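Local coordinates for protein predicted ATPase involved in replication control, Cdc46/Mcm family (Methanopyrus kandleri AV19, PDB 3F8T) that probably binds ATP and single-stranded DNA as a homolog of the MCM replicative helicase, an AAA+ ATPase of DNA replication, at residues Gly217-Glu220 and Val221-Leu225; Ser395-Leu398 and Leu399-Tyr402; Leu403-Ala406 and Ile407-Pro411; Lys460-Ala463 and Arg464-Ser468. The protein carries 2 engineered substitutions. One frame throughout, in Å; residues are numbered along the deposited sequence.

Contact 1 (Gly217-Glu220 and Val221-Leu225); sequences GAEE and VGKML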
loop_
_atom_site.group_PDB
_atom_site.type_symbol
_atom_site.label_atom_id
_atom_site.label_comp_id
_atom_site.label_asym_id
_atom_site.label_seq_id
_atom_site.Cartn_x
_atom_site.Cartn_y
_atom_site.Cartn_z
ATOM N N GLY A 217 -19.550 -12.681 -20.924
ATOM C CA GLY A 217 -19.981 -13.419 -19.746
ATOM C C GLY A 217 -19.316 -13.029 -18.436
ATOM O O GLY A 217 -19.743 -13.487 -17.378
ATOM N N ALA A 218 -18.280 -12.187 -18.493
ATOM C CA ALA A 218 -17.493 -11.870 -17.289
ATOM C C ALA A 218 -17.898 -10.565 -16.573
ATOM O O ALA A 218 -17.092 -9.982 -15.847
ATOM C CB ALA A 218 -15.987 -11.866 -17.615
ATOM N N GLU A 219 -19.143 -10.125 -16.779
ATOM C CA GLU A 219 -19.670 -8.863 -16.222
ATOM C C GLU A 219 -19.647 -8.762 -14.691
ATOM O O GLU A 219 -19.106 -7.809 -14.140
ATOM C CB GLU A 219 -21.097 -8.622 -16.725
ATOM C CG GLU A 219 -21.809 -7.417 -16.107
ATOM C CD GLU A 219 -21.188 -6.076 -16.490
ATOM O OE1 GLU A 219 -20.047 -5.772 -16.054
ATOM O OE2 GLU A 219 -21.856 -5.306 -17.212
ATOM N N GLU A 220 -20.254 -9.740 -14.024
ATOM C CA GLU A 220 -20.296 -9.799 -12.565
ATOM C C GLU A 220 -18.898 -9.936 -11.980
ATOM O O GLU A 220 -18.571 -9.299 -10.980
ATOM C CB GLU A 220 -21.162 -10.972 -12.121
ATOM C CG GLU A 220 -22.562 -10.905 -12.708
ATOM C CD GLU A 220 -23.306 -9.714 -12.173
ATOM O OE1 GLU A 220 -23.442 -9.632 -10.936
ATOM O OE2 GLU A 220 -23.732 -8.856 -12.980
ATOM N N VAL A 221 -18.084 -10.771 -12.616
ATOM C CA VAL A 221 -16.714 -10.982 -12.183
ATOM C C VAL A 221 -15.966 -9.640 -12.217
ATOM O O VAL A 221 -15.343 -9.256 -11.223
ATOM C CB VAL A 221 -16.007 -12.049 -13.045
ATOM C CG1 VAL A 221 -14.543 -12.138 -12.683
ATOM C CG2 VAL A 221 -16.702 -13.408 -12.870
ATOM N N GLY A 222 -16.047 -8.931 -13.347
ATOM C CA GLY A 222 -15.426 -7.597 -13.476
ATOM C C GLY A 222 -15.887 -6.631 -12.391
ATOM O O GLY A 222 -15.078 -5.875 -11.842
ATOM N N LYS A 223 -17.186 -6.634 -12.095
ATOM C CA LYS A 223 -17.740 -5.722 -11.080
ATOM C C LYS A 223 -17.187 -6.048 -9.698
ATOM O O LYS A 223 -16.816 -5.162 -8.954
ATOM C CB LYS A 223 -19.265 -5.780 -11.077
ATOM C CG LYS A 223 -19.920 -5.140 -12.328
ATOM C CD LYS A 223 -21.415 -5.266 -12.215
ATOM C CE LYS A 223 -22.090 -4.545 -13.386
ATOM N NZ LYS A 223 -23.554 -4.845 -13.371
ATOM N N MET A 224 -17.119 -7.335 -9.367
ATOM C CA MET A 224 -16.525 -7.778 -8.088
ATOM C C MET A 224 -15.079 -7.302 -7.915
ATOM O O MET A 224 -14.709 -6.775 -6.870
ATOM C CB MET A 224 -16.536 -9.305 -8.012
ATOM C CG MET A 224 -17.909 -9.915 -7.919
ATOM S SD MET A 224 -17.697 -11.716 -7.797
ATOM C CE MET A 224 -19.419 -12.136 -7.589
ATOM N N LEU A 225 -14.258 -7.523 -8.935
ATOM C CA LEU A 225 -12.860 -7.098 -8.908
ATOM C C LEU A 225 -12.699 -5.578 -8.928
ATOM O O LEU A 225 -11.792 -5.052 -8.286
ATOM C CB LEU A 225 -12.084 -7.732 -10.063
ATOM C CG LEU A 225 -12.135 -9.267 -10.154
ATOM C CD1 LEU A 225 -11.103 -9.755 -11.155
ATOM C CD2 LEU A 225 -11.854 -9.895 -8.834
HETATM O O HOH W 1 -19.851 -12.790 -14.862
#
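Lys223 crosses Glu219 at a slant, one turn further on in the opening turns of helix 219-229, in the P-loop ATPase part of this MCM homolog, with Ala218 as N-cap. Three i to i+4 backbone bonds set the pitch, among them Gly222 N to Ala218 O at 2.9 Å. Followed outward, the lysine starts with Lys223 CB, 3.6 Å from Glu220 O. Lys223 CG, anti to its own carbonyl carbon (chi1 -71°), comes to 3.3 Å from Glu219 O. Lys223 CD passes Glu219 O at 3.9 Å, and Lys223 CE reaches Glu219 CD at 3.6 Å. Lys223 NZ ends 4.0 Å from Glu220 OE2, an attraction beyond salt-bridge range. Lys223 NZ to Glu219 OE2, at 4.2 Å, is likewise too long. Glu219 has its salt bridge with Arg210 instead, and helix 204-212 meets Lys223 through Leu205 and Ala209. Replacing Lys223 with an alanine would probably open a gap beside the Glu219 carboxylate and take away the positive charge near Glu220 OE2, while Glu219 would keep Arg210. Away from this pair, Val221 and Met224 pack on Ala375 of strand 373-376, and Met224 CG sits 3.2 Å from Glu220 O.

Contact 2 (Ser395-Leu398 and Leu399-Tyr402); sequences SYTL and LRRY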
loop_
_atom_site.group_PDB
_atom_site.type_symbol
_atom_site.label_atom_id
_atom_site.label_comp_id
_atom_site.label_asym_id
_atom_site.label_seq_id
_atom_site.Cartn_x
_atom_site.Cartn_y
_atom_site.Cartn_z
ATOM N N SER A 395 -7.964 5.395 -20.652
ATOM C CA SER A 395 -6.589 5.154 -20.280
ATOM C C SER A 395 -6.466 4.440 -18.934
ATOM O O SER A 395 -7.151 4.803 -17.976
ATOM C CB SER A 395 -5.885 6.499 -20.168
ATOM O OG SER A 395 -4.570 6.326 -19.707
ATOM N N TYR A 396 -5.577 3.453 -18.856
ATOM C CA TYR A 396 -5.269 2.824 -17.568
ATOM C C TYR A 396 -4.605 3.816 -16.606
ATOM O O TYR A 396 -4.742 3.710 -15.381
ATOM C CB TYR A 396 -4.436 1.549 -17.754
ATOM C CG TYR A 396 -5.297 0.381 -18.147
ATOM C CD1 TYR A 396 -5.356 -0.066 -19.462
ATOM C CD2 TYR A 396 -6.109 -0.234 -17.212
ATOM C CE1 TYR A 396 -6.178 -1.136 -19.818
ATOM C CE2 TYR A 396 -6.933 -1.282 -17.558
ATOM C CZ TYR A 396 -6.965 -1.726 -18.855
ATOM O OH TYR A 396 -7.799 -2.769 -19.162
ATOM N N THR A 397 -3.885 4.780 -17.168
ATOM C CA THR A 397 -3.318 5.880 -16.379
ATOM C C THR A 397 -4.419 6.635 -15.638
ATOM O O THR A 397 -4.322 6.839 -14.431
ATOM C CB THR A 397 -2.490 6.841 -17.255
ATOM O OG1 THR A 397 -1.344 6.141 -17.759
ATOM C CG2 THR A 397 -2.021 8.036 -16.445
ATOM N N LEU A 398 -5.463 7.025 -16.363
ATOM C CA LEU A 398 -6.591 7.717 -15.773
ATOM C C LEU A 398 -7.267 6.832 -14.734
ATOM O O LEU A 398 -7.454 7.260 -13.598
ATOM C CB LEU A 398 -7.603 8.183 -16.837
ATOM C CG LEU A 398 -8.885 8.830 -16.267
ATOM C CD1 LEU A 398 -8.634 10.205 -15.658
ATOM C CD2 LEU A 398 -10.052 8.890 -17.268
ATOM N N LEU A 399 -7.599 5.602 -15.121
ATOM C CA LEU A 399 -8.268 4.661 -14.216
ATOM C C LEU A 399 -7.498 4.461 -12.913
ATOM O O LEU A 399 -8.085 4.486 -11.827
ATOM C CB LEU A 399 -8.492 3.310 -14.910
ATOM C CG LEU A 399 -9.461 3.316 -16.105
ATOM C CD1 LEU A 399 -9.689 1.894 -16.636
ATOM C CD2 LEU A 399 -10.772 3.969 -15.740
ATOM N N ARG A 400 -6.190 4.261 -13.019
ATOM C CA ARG A 400 -5.374 3.999 -11.824
ATOM C C ARG A 400 -5.251 5.245 -10.946
ATOM O O ARG A 400 -5.345 5.171 -9.714
ATOM C CB ARG A 400 -3.986 3.520 -12.223
ATOM C CG ARG A 400 -3.198 2.914 -11.062
ATOM C CD ARG A 400 -1.732 2.722 -11.427
ATOM N NE ARG A 400 -1.569 2.325 -12.829
ATOM C CZ ARG A 400 -1.111 3.106 -13.807
ATOM N NH1 ARG A 400 -0.739 4.364 -13.570
ATOM N NH2 ARG A 400 -1.018 2.616 -15.036
ATOM N N ARG A 401 -5.016 6.391 -11.585
ATOM C CA ARG A 401 -4.927 7.656 -10.837
ATOM C C ARG A 401 -6.249 8.040 -10.156
ATOM O O ARG A 401 -6.235 8.538 -9.027
ATOM C CB ARG A 401 -4.413 8.788 -11.730
ATOM C CG ARG A 401 -2.924 8.695 -11.990
ATOM C CD ARG A 401 -2.511 9.708 -13.043
ATOM N NE ARG A 401 -2.593 11.065 -12.525
ATOM C CZ ARG A 401 -1.652 11.652 -11.792
ATOM N NH1 ARG A 401 -0.529 11.007 -11.477
ATOM N NH2 ARG A 401 -1.838 12.898 -11.384
ATOM N N TYR A 402 -7.374 7.796 -10.824
ATOM C CA TYR A 402 -8.697 8.001 -10.224
ATOM C C TYR A 402 -8.864 7.129 -8.984
ATOM O O TYR A 402 -9.363 7.596 -7.972
ATOM C CB TYR A 402 -9.784 7.627 -11.228
ATOM C CG TYR A 402 -11.222 7.796 -10.780
ATOM C CD1 TYR A 402 -11.864 9.017 -10.915
ATOM C CD2 TYR A 402 -11.964 6.714 -10.302
ATOM C CE1 TYR A 402 -13.182 9.183 -10.544
ATOM C CE2 TYR A 402 -13.294 6.857 -9.931
ATOM C CZ TYR A 402 -13.902 8.097 -10.055
ATOM O OH TYR A 402 -15.224 8.261 -9.724
#
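Leu399 N donates to Ser395 O almost straight (3.0 Å, N-H...O angle 174°), the first of four successive i to i+4 backbone bonds that wind the start of helix 396-409. Ser395 is the N-cap of this helix, in the region assigned to the MCM AAA-lid. The fourth bond, Tyr402 N to Leu398 O, is 2.8 Å long.

Two flanks carry side-chain pairs, and Arg400 takes a third course. On one flank, Leu399 turns CG back over the first turn, with Leu399 CG 3.3 Å from Ser395 O, because CG is anti to its own carbonyl carbon (chi1 -66°). Leu399 CD1 meets Tyr396 CD2 obliquely at 4.2 Å, a loose apolar touch. This flank faces helix 204-212: Leu399 packs on Thr207, Phe208 and Ala211, while Tyr396 OH bonds to Ala211 O and its ring meets that of His257 nearly at right angles.

On the other flank, Thr397 and Arg401 run side by side in the same direction, with Thr397 CG2 against Arg401 CD at 3.8 Å. The methylenes of Arg401 lie by the Thr397 carbonyl while the chain bends at CG-CD (chi3 70°), and the guanidinium forms a salt bridge with Glu192 through NE.

Arg400 instead curls back along the helix. Arg400 CB rests 3.3 Å from Tyr396 O, and the bend lower down the chain brings the guanidinium round so that this same carbonyl oxygen stands above one of its faces, offset toward the rim, with Arg400 NH2 3.9 Å from Tyr396 O.

Contact 3 (Leu403-Ala406 and Ile407-Pro411); sequences LLYA and IREHP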
loop_
_atom_site.group_PDB
_atom_site.type_symbol
_atom_site.label_atom_id
_atom_site.label_comp_id
_atom_site.label_asym_id
_atom_site.label_seq_id
_atom_site.Cartn_x
_atom_site.Cartn_y
_atom_site.Cartn_z
ATOM N N LEU A 403 -8.456 5.863 -9.082
ATOM C CA LEU A 403 -8.557 4.942 -7.941
ATOM C C LEU A 403 -7.742 5.455 -6.766
ATOM O O LEU A 403 -8.236 5.549 -5.641
ATOM C CB LEU A 403 -8.073 3.548 -8.329
ATOM C CG LEU A 403 -7.943 2.479 -7.233
ATOM C CD1 LEU A 403 -9.282 2.198 -6.530
ATOM C CD2 LEU A 403 -7.391 1.203 -7.862
ATOM N N LEU A 404 -6.491 5.798 -7.038
ATOM C CA LEU A 404 -5.590 6.324 -6.013
ATOM C C LEU A 404 -6.197 7.533 -5.317
ATOM O O LEU A 404 -6.117 7.683 -4.069
ATOM C CB LEU A 404 -4.254 6.718 -6.656
ATOM C CG LEU A 404 -3.270 5.590 -6.975
ATOM C CD1 LEU A 404 -2.088 6.145 -7.753
ATOM C CD2 LEU A 404 -2.776 4.913 -5.700
ATOM N N TYR A 405 -6.751 8.416 -6.137
ATOM C CA TYR A 405 -7.417 9.612 -5.660
ATOM C C TYR A 405 -8.613 9.249 -4.762
ATOM O O TYR A 405 -8.729 9.724 -3.608
ATOM C CB TYR A 405 -7.850 10.458 -6.859
ATOM C CG TYR A 405 -8.479 11.773 -6.481
ATOM C CD1 TYR A 405 -7.702 12.839 -6.027
ATOM C CD2 TYR A 405 -9.853 11.956 -6.582
ATOM C CE1 TYR A 405 -8.296 14.053 -5.675
ATOM C CE2 TYR A 405 -10.448 13.154 -6.236
ATOM C CZ TYR A 405 -9.667 14.190 -5.794
ATOM O OH TYR A 405 -10.266 15.368 -5.450
ATOM N N ALA A 406 -9.484 8.389 -5.278
ATOM C CA ALA A 406 -10.710 7.995 -4.572
ATOM C C ALA A 406 -10.421 7.388 -3.191
ATOM O O ALA A 406 -11.105 7.709 -2.213
ATOM C CB ALA A 406 -11.521 7.000 -5.443
ATOM N N ILE A 407 -9.409 6.518 -3.125
ATOM C CA ILE A 407 -9.021 5.832 -1.871
ATOM C C ILE A 407 -8.557 6.830 -0.822
ATOM O O ILE A 407 -8.932 6.729 0.356
ATOM C CB ILE A 407 -7.875 4.784 -2.089
ATOM C CG1 ILE A 407 -8.352 3.595 -2.923
ATOM C CG2 ILE A 407 -7.296 4.259 -0.703
ATOM C CD1 ILE A 407 -7.172 2.682 -3.376
ATOM N N ARG A 408 -7.715 7.771 -1.240
ATOM C CA ARG A 408 -7.124 8.735 -0.311
ATOM C C ARG A 408 -8.179 9.753 0.133
ATOM O O ARG A 408 -8.203 10.174 1.294
ATOM C CB ARG A 408 -5.940 9.472 -0.960
ATOM C CG ARG A 408 -5.205 10.438 0.021
ATOM C CD ARG A 408 -4.025 11.141 -0.661
ATOM N NE ARG A 408 -4.484 11.847 -1.857
ATOM C CZ ARG A 408 -4.837 13.130 -1.900
ATOM N NH1 ARG A 408 -4.749 13.895 -0.807
ATOM N NH2 ARG A 408 -5.267 13.652 -3.042
ATOM N N GLU A 409 -9.051 10.137 -0.793
ATOM C CA GLU A 409 -10.013 11.197 -0.528
ATOM C C GLU A 409 -11.282 10.708 0.143
ATOM O O GLU A 409 -11.968 11.489 0.797
ATOM C CB GLU A 409 -10.381 11.965 -1.801
ATOM C CG GLU A 409 -9.254 12.832 -2.368
ATOM C CD GLU A 409 -8.657 13.782 -1.330
ATOM O OE1 GLU A 409 -9.412 14.474 -0.621
ATOM O OE2 GLU A 409 -7.426 13.822 -1.221
ATOM N N HIS A 410 -11.611 9.430 -0.034
ATOM C CA HIS A 410 -12.833 8.864 0.562
ATOM C C HIS A 410 -12.585 7.549 1.308
ATOM O O HIS A 410 -13.172 6.522 0.966
ATOM C CB HIS A 410 -13.913 8.742 -0.517
ATOM C CG HIS A 410 -14.179 10.046 -1.204
ATOM N ND1 HIS A 410 -14.984 11.021 -0.654
ATOM C CD2 HIS A 410 -13.670 10.576 -2.341
ATOM C CE1 HIS A 410 -14.990 12.082 -1.442
ATOM N NE2 HIS A 410 -14.198 11.839 -2.472
ATOM N N PRO A 411 -11.704 7.580 2.336
ATOM C CA PRO A 411 -11.319 6.334 2.998
ATOM C C PRO A 411 -12.468 5.713 3.774
ATOM O O PRO A 411 -12.506 4.490 3.941
ATOM C CB PRO A 411 -10.205 6.765 3.963
ATOM C CG PRO A 411 -10.485 8.229 4.236
ATOM C CD PRO A 411 -11.026 8.754 2.928
#
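Glu409 CG sits over one face of the Tyr405 ring, 3.8 Å from the ring centroid and 17° off its normal, a CH-pi contact one turn apart near the end of helix 396-409, in the region assigned to the MCM AAA-lid. The methylene lies toward the rim, nearest CE1 and CZ. With CG anti to the backbone N (chi1 -176°), the Tyr405 ring stands out from the helix, leaning somewhat toward its C-terminal end, where Glu409 CG meets its face. Arg408 NH2 approaches the same ring obliquely, 3.9 Å from Tyr405 CD1.

The next shell fixes these groups. Arg408 NH1 and Glu409 OE2 form a salt bridge of 2.7 Å between adjacent residues, with Glu409 CD over a guanidinium face; this ties the arginine to the glutamate whose CG covers the ring. Arg408 NH2 also makes a weak bond to Val186 O. On another flank, Leu403 CD1 meets Ile407 CD1 at 3.8 Å in a purely apolar pair.

The backbone holds the spacing through four i to i+4 bonds. The last, His410 N to Ala406 O at 2.8 Å, is bent to an N-H...O angle of 139°, as the chain leaves helical geometry at His410. That carbonyl oxygen lies at the edge of the imidazole, and His410 ND1 bonds to Asp469.

Outward, the Tyr405 ring meets Phe196 of helix 190-201 at a slant. Leu403 and Ala406 pack on Phe230, just beyond helix 219-229, while Ile407 touches Ile183 in the loop following strand 176-180.

Contact 4 (Lys460-Ala463 and Arg464-Ser468); sequences KAHA and RMRLS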
loop_
_atom_site.group_PDB
_atom_site.type_symbol
_atom_site.label_atom_id
_atom_site.label_comp_id
_atom_site.label_asym_id
_atom_site.label_seq_id
_atom_site.Cartn_x
_atom_site.Cartn_y
_atom_site.Cartn_z
ATOM N N LYS A 460 -19.760 0.364 0.403
ATOM C CA LYS A 460 -18.764 1.394 0.706
ATOM C C LYS A 460 -17.796 1.558 -0.482
ATOM O O LYS A 460 -17.473 2.680 -0.882
ATOM C CB LYS A 460 -18.004 1.043 1.988
ATOM C CG LYS A 460 -18.855 1.155 3.298
ATOM C CD LYS A 460 -18.008 0.765 4.526
ATOM C CE LYS A 460 -18.703 1.095 5.856
ATOM N NZ LYS A 460 -17.979 0.410 6.994
ATOM N N ALA A 461 -17.329 0.436 -1.037
ATOM C CA ALA A 461 -16.455 0.485 -2.211
ATOM C C ALA A 461 -17.101 1.209 -3.385
ATOM O O ALA A 461 -16.455 2.044 -4.048
ATOM C CB ALA A 461 -16.003 -0.924 -2.618
ATOM N N HIS A 462 -18.387 0.937 -3.630
ATOM C CA HIS A 462 -19.070 1.611 -4.717
ATOM C C HIS A 462 -19.230 3.118 -4.421
ATOM O O HIS A 462 -19.132 3.947 -5.328
ATOM C CB HIS A 462 -20.411 0.966 -5.059
ATOM C CG HIS A 462 -21.057 1.578 -6.263
ATOM N ND1 HIS A 462 -20.551 1.421 -7.537
ATOM C CD2 HIS A 462 -22.125 2.399 -6.382
ATOM C CE1 HIS A 462 -21.300 2.094 -8.395
ATOM N NE2 HIS A 462 -22.260 2.699 -7.720
ATOM N N ALA A 463 -19.458 3.474 -3.157
ATOM C CA ALA A 463 -19.536 4.898 -2.797
ATOM C C ALA A 463 -18.182 5.587 -3.047
ATOM O O ALA A 463 -18.135 6.707 -3.567
ATOM C CB ALA A 463 -20.010 5.078 -1.345
ATOM N N ARG A 464 -17.075 4.919 -2.714
ATOM C CA ARG A 464 -15.746 5.468 -3.065
ATOM C C ARG A 464 -15.602 5.690 -4.574
ATOM O O ARG A 464 -15.024 6.692 -5.027
ATOM C CB ARG A 464 -14.611 4.565 -2.544
ATOM C CG ARG A 464 -14.569 4.512 -1.020
ATOM C CD ARG A 464 -13.291 3.894 -0.440
ATOM N NE ARG A 464 -13.513 2.472 -0.315
ATOM C CZ ARG A 464 -13.871 1.843 0.787
ATOM N NH1 ARG A 464 -13.994 2.474 1.949
ATOM N NH2 ARG A 464 -14.063 0.552 0.719
ATOM N N MET A 465 -16.148 4.751 -5.352
ATOM C CA MET A 465 -16.097 4.800 -6.814
ATOM C C MET A 465 -16.869 5.989 -7.388
ATOM O O MET A 465 -16.610 6.421 -8.525
ATOM C CB MET A 465 -16.678 3.503 -7.367
ATOM C CG MET A 465 -16.214 3.112 -8.730
ATOM S SD MET A 465 -16.928 1.485 -9.079
ATOM C CE MET A 465 -15.580 0.390 -8.750
ATOM N N ARG A 466 -17.827 6.496 -6.610
ATOM C CA ARG A 466 -18.616 7.677 -6.977
ATOM C C ARG A 466 -18.026 8.927 -6.339
ATOM O O ARG A 466 -18.651 10.002 -6.377
ATOM C CB ARG A 466 -20.061 7.535 -6.470
ATOM C CG ARG A 466 -20.914 6.473 -7.121
ATOM C CD ARG A 466 -22.383 6.605 -6.686
ATOM N NE ARG A 466 -22.570 6.401 -5.245
ATOM C CZ ARG A 466 -22.752 7.378 -4.357
ATOM N NH1 ARG A 466 -22.799 8.646 -4.753
ATOM N NH2 ARG A 466 -22.891 7.090 -3.071
ATOM N N LEU A 467 -16.838 8.780 -5.751
ATOM C CA LEU A 467 -16.165 9.834 -4.989
ATOM C C LEU A 467 -17.071 10.384 -3.888
ATOM O O LEU A 467 -17.147 11.598 -3.671
ATOM C CB LEU A 467 -15.677 10.969 -5.923
ATOM C CG LEU A 467 -14.728 10.610 -7.073
ATOM C CD1 LEU A 467 -14.413 11.868 -7.882
ATOM C CD2 LEU A 467 -13.428 9.983 -6.546
ATOM N N SER A 468 -17.743 9.488 -3.170
ATOM C CA SER A 468 -18.664 9.914 -2.137
ATOM C C SER A 468 -18.321 9.390 -0.737
ATOM O O SER A 468 -17.746 8.302 -0.573
ATOM C CB SER A 468 -20.096 9.546 -2.532
ATOM O OG SER A 468 -20.970 9.746 -1.443
#
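Ala463 O takes two backbone donors, Arg466 N at 3.1 Å and Ser468 N at 2.8 Å, which reach it from opposite faces of its carbonyl plane. The Ser468 bond and the one from Leu467 N to Arg464 O form a Schellman motif, and Leu467, with positive phi (54°), is its C' residue. This ends helix 449-465 of the lid. Before it, Arg464 N to Lys460 O and Met465 N to Ala461 O are ordinary helical bonds.

Among charged groups, Arg464 folds back over the preceding turn: CG is anti to its carbonyl carbon (chi1 -65°), and the bend at chi3 places the centre of one guanidinium face over Lys460 O. Its NH1 forms a salt bridge with Glu238, which also pairs with Lys460 NZ, and NE bonds to Phe230 O. A leucine at Arg464 would probably leave Phe230 O without this donor and Glu238 with one cationic partner fewer. Arg466 NH2 is paired with Asp475 and passes Ala463 CB at 3.9 Å.

Van der Waals and sulfur contacts centre on His462. Met465 SD lies 3.9 Å from His462 ND1, oblique to the ring; ND1 is buried and has no hydrogen-bond partner in the model. Arg466 CD is 4.0 Å from His462 NE2, the two side chains crossing at about a right angle.

Three helices pack on the turn: Ala461, His462 and Met465 meet Leu227 of helix 219-229, His462 and Ala463 meet helix 473-489, and Leu467 meets Tyr402, Tyr405 and Ala406 of helix 396-409.

Overall arrangement
Contacts 2 and 3 are successive lengths of helix 396-409, their centres 13 Å apart, and contact 4, the end of helix 449-465, packs against both. Its centre is about 9 Å from that of contact 3, where His410 O lies 3.0 Å from Arg464 CD and Ala406 CB 3.5 Å from Arg464 O. Contact 2 reaches it through Tyr402 OH, 2.6 Å from Met465 O, a probable hydrogen bond. Contact 1 stands apart in the P-loop ATPase region: its nearest atoms are about 6 Å from contact 4 and about 11 Å from contact 2. Helix 219-229 nevertheless bridges the two regions, since its later residues Ala226 and Leu227 meet contact 4.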